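Local structure of response regulator receiver protein (Desulfuromonas acetoxidans, 2ZAY) at residues Gly39-Ala44 with Pro63-Met68. The protein probably acts in two-component signalling through this CheY-like receiver domain, which in such regulators accepts a phosphoryl group from a histidine kinase. Numbering follows the deposited sequence.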
ATOM      1  N   GLY A  39      -2.124 -10.968  -2.627  1.00 29.84           N
ATOM      2  CA  GLY A  39      -2.873 -10.880  -3.867  1.00 29.80           C
ATOM      3  C   GLY A  39      -4.265 -10.291  -3.766  1.00 31.87           C
ATOM      4  O   GLY A  39      -4.871  -9.967  -4.788  1.00 31.97           O
ATOM      5  N   ASN A  40      -4.786 -10.164  -2.549  1.00 32.29           N
ATOM      6  CA  ASN A  40      -6.112  -9.589  -2.353  1.00 33.65           C
ATOM      7  C   ASN A  40      -6.323  -9.135  -0.911  1.00 32.57           C
ATOM      8  O   ASN A  40      -5.520  -9.437  -0.032  1.00 31.21           O
ATOM      9  CB  ASN A  40      -7.202 -10.586  -2.758  1.00 35.29           C
ATOM     10  CG  ASN A  40      -7.158 -11.856  -1.945  1.00 36.57           C
ATOM     11  OD1 ASN A  40      -7.300 -11.831  -0.723  1.00 36.81           O
ATOM     12  ND2 ASN A  40      -6.964 -12.977  -2.621  1.00 39.11           N
ATOM     13  N   ALA A  41      -7.410  -8.407  -0.682  1.00 31.50           N
ATOM     14  CA  ALA A  41      -7.724  -7.876   0.636  1.00 33.14           C
ATOM     15  C   ALA A  41      -8.045  -8.940   1.682  1.00 32.85           C
ATOM     16  O   ALA A  41      -7.810  -8.735   2.871  1.00 32.33           O
ATOM     17  CB  ALA A  41      -8.879  -6.885   0.524  1.00 33.04           C
ATOM     18  N   ILE A  42      -8.585 -10.067   1.234  1.00 32.78           N
ATOM     19  CA  ILE A  42      -8.938 -11.168   2.125  1.00 34.64           C
ATOM     20  C   ILE A  42      -7.759 -11.670   2.960  1.00 33.53           C
ATOM     21  O   ILE A  42      -7.891 -11.863   4.165  1.00 34.78           O
ATOM     22  CB  ILE A  42      -9.517 -12.346   1.324  1.00 36.80           C
ATOM     23  CG1 ILE A  42     -10.858 -11.933   0.711  1.00 39.55           C
ATOM     24  CG2 ILE A  42      -9.662 -13.570   2.220  1.00 36.70           C
ATOM     25  CD1 ILE A  42     -11.334 -12.851  -0.395  1.00 42.91           C
ATOM     26  N   GLU A  43      -6.611 -11.894   2.333  1.00 33.35           N
ATOM     27  CA  GLU A  43      -5.455 -12.366   3.090  1.00 35.53           C
ATOM     28  C   GLU A  43      -4.674 -11.208   3.712  1.00 33.71           C
ATOM     29  O   GLU A  43      -4.035 -11.373   4.750  1.00 33.71           O
ATOM     30  CB  GLU A  43      -4.511 -13.196   2.211  1.00 37.74           C
ATOM     31  CG  GLU A  43      -3.969 -12.484   0.982  1.00 41.39           C
ATOM     32  CD  GLU A  43      -2.788 -13.223   0.358  1.00 45.09           C
ATOM     33  OE1 GLU A  43      -2.461 -12.959  -0.821  1.00 45.44           O
ATOM     34  OE2 GLU A  43      -2.180 -14.064   1.053  1.00 46.83           O
ATOM     35  N   ALA A  44      -4.748 -10.036   3.085  1.00 30.89           N
ATOM     36  CA  ALA A  44      -4.029  -8.853   3.559  1.00 29.13           C
ATOM     37  C   ALA A  44      -4.275  -8.457   5.012  1.00 26.77           C
ATOM     38  O   ALA A  44      -3.327  -8.160   5.738  1.00 24.96           O
ATOM     39  CB  ALA A  44      -4.328  -7.661   2.641  1.00 28.88           C
ATOM     40  N   PRO A  63     -11.555  -6.044  -7.164  1.00 38.41           N
ATOM     41  CA  PRO A  63     -12.889  -6.651  -7.169  1.00 39.69           C
ATOM     42  C   PRO A  63     -13.231  -7.271  -5.822  1.00 39.99           C
ATOM     43  O   PRO A  63     -12.345  -7.723  -5.102  1.00 41.21           O
ATOM     44  CB  PRO A  63     -12.791  -7.686  -8.289  1.00 39.26           C
ATOM     45  CG  PRO A  63     -11.352  -8.088  -8.249  1.00 40.62           C
ATOM     46  CD  PRO A  63     -10.649  -6.756  -8.084  1.00 39.11           C
ATOM     47  N   LYS A  64     -14.520  -7.284  -5.490  1.00 41.67           N
ATOM     48  CA  LYS A  64     -15.001  -7.845  -4.230  1.00 43.10           C
ATOM     49  C   LYS A  64     -14.645  -6.923  -3.064  1.00 42.33           C
ATOM     50  O   LYS A  64     -15.523  -6.272  -2.495  1.00 44.03           O
ATOM     51  CB  LYS A  64     -14.400  -9.239  -3.995  1.00 45.74           C
ATOM     52  CG  LYS A  64     -14.647 -10.236  -5.123  1.00 48.72           C
ATOM     53  CD  LYS A  64     -16.125 -10.572  -5.266  1.00 52.44           C
ATOM     54  CE  LYS A  64     -16.358 -11.548  -6.414  1.00 53.88           C
ATOM     55  NZ  LYS A  64     -17.797 -11.907  -6.563  1.00 55.30           N
ATOM     56  N   ILE A  65     -13.361  -6.871  -2.715  1.00 40.25           N
ATOM     57  CA  ILE A  65     -12.898  -6.021  -1.623  1.00 36.47           C
ATOM     58  C   ILE A  65     -11.910  -4.983  -2.157  1.00 34.49           C
ATOM     59  O   ILE A  65     -10.846  -5.323  -2.672  1.00 35.53           O
ATOM     60  CB  ILE A  65     -12.223  -6.846  -0.521  1.00 36.07           C
ATOM     61  CG1 ILE A  65     -13.106  -8.040  -0.152  1.00 37.43           C
ATOM     62  CG2 ILE A  65     -12.006  -5.976   0.712  1.00 36.82           C
ATOM     63  CD1 ILE A  65     -12.562  -8.890   0.981  1.00 37.73           C
ATOM     64  N   SER A  66     -12.273  -3.714  -2.026  1.00 31.78           N
ATOM     65  CA  SER A  66     -11.450  -2.621  -2.531  1.00 29.39           C
ATOM     66  C   SER A  66     -10.373  -2.149  -1.559  1.00 28.00           C
ATOM     67  O   SER A  66     -10.321  -2.578  -0.404  1.00 23.31           O
ATOM     68  CB  SER A  66     -12.341  -1.433  -2.883  1.00 30.16           C
ATOM     69  OG  SER A  66     -12.758  -0.771  -1.703  1.00 28.50           O
ATOM     70  N   GLY A  67      -9.513  -1.261  -2.050  1.00 27.45           N
ATOM     71  CA  GLY A  67      -8.459  -0.704  -1.220  1.00 26.60           C
ATOM     72  C   GLY A  67      -9.084   0.105  -0.097  1.00 25.80           C
ATOM     73  O   GLY A  67      -8.548   0.159   1.009  1.00 24.31           O
ATOM     74  N   MET A  68     -10.217   0.747  -0.377  1.00 26.72           N
ATOM     75  CA  MET A  68     -10.910   1.530   0.649  1.00 26.51           C
ATOM     76  C   MET A  68     -11.494   0.598   1.712  1.00 25.46           C
ATOM     77  O   MET A  68     -11.544   0.949   2.891  1.00 23.10           O
ATOM     78  CB  MET A  68     -12.032   2.379   0.039  1.00 27.81           C
ATOM     79  CG  MET A  68     -11.549   3.595  -0.738  1.00 31.63           C
ATOM     80  SD  MET A  68     -12.907   4.675  -1.303  1.00 34.35           S
ATOM     81  CE  MET A  68     -13.600   3.646  -2.597  1.00 35.98           C
TER
HETATM   82  O   HOH W   1      -9.617  -7.840  -2.513  1.00 33.08           O
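One water is gripped from both segments. It donates to I65 O at 2.8 Å and accepts from A41 N, 2.9 Å away. This bridges the first turn of helix 41-51 to the loop that leads into helix 67-75. Beside the water, apolar groups meet directly. The CB of A41 points at I65 and sits 3.3 Å from I65 CG2, tighter than usual for two carbons. I65 holds CG1 beside its backbone N (chi1 -48°) and CG2 anti to it, which turns CG2 onto A41 and carries I65 CD1 to 3.5 Å from I42 CG1. The I42 and I65 side chains cross at about a right angle. Within 39-44, N40 is the N-cap of helix 41-51. N40 OD1 accepts from E43 N at 3.1 Å. E43 replies through OE1, which takes G39 N at 2.7 Å on the anti side of the carboxylate. S66 caps helix 67-75, and its own N bonds to D69, a capping box. M62 also packs on A41. The contact thus joins the N-terminal ends of two helices of the receiver fold. Close aliphatic contacts and a shared water join them. The water gives A41 N, a first-turn N-H, an acceptor and I65 O a donor.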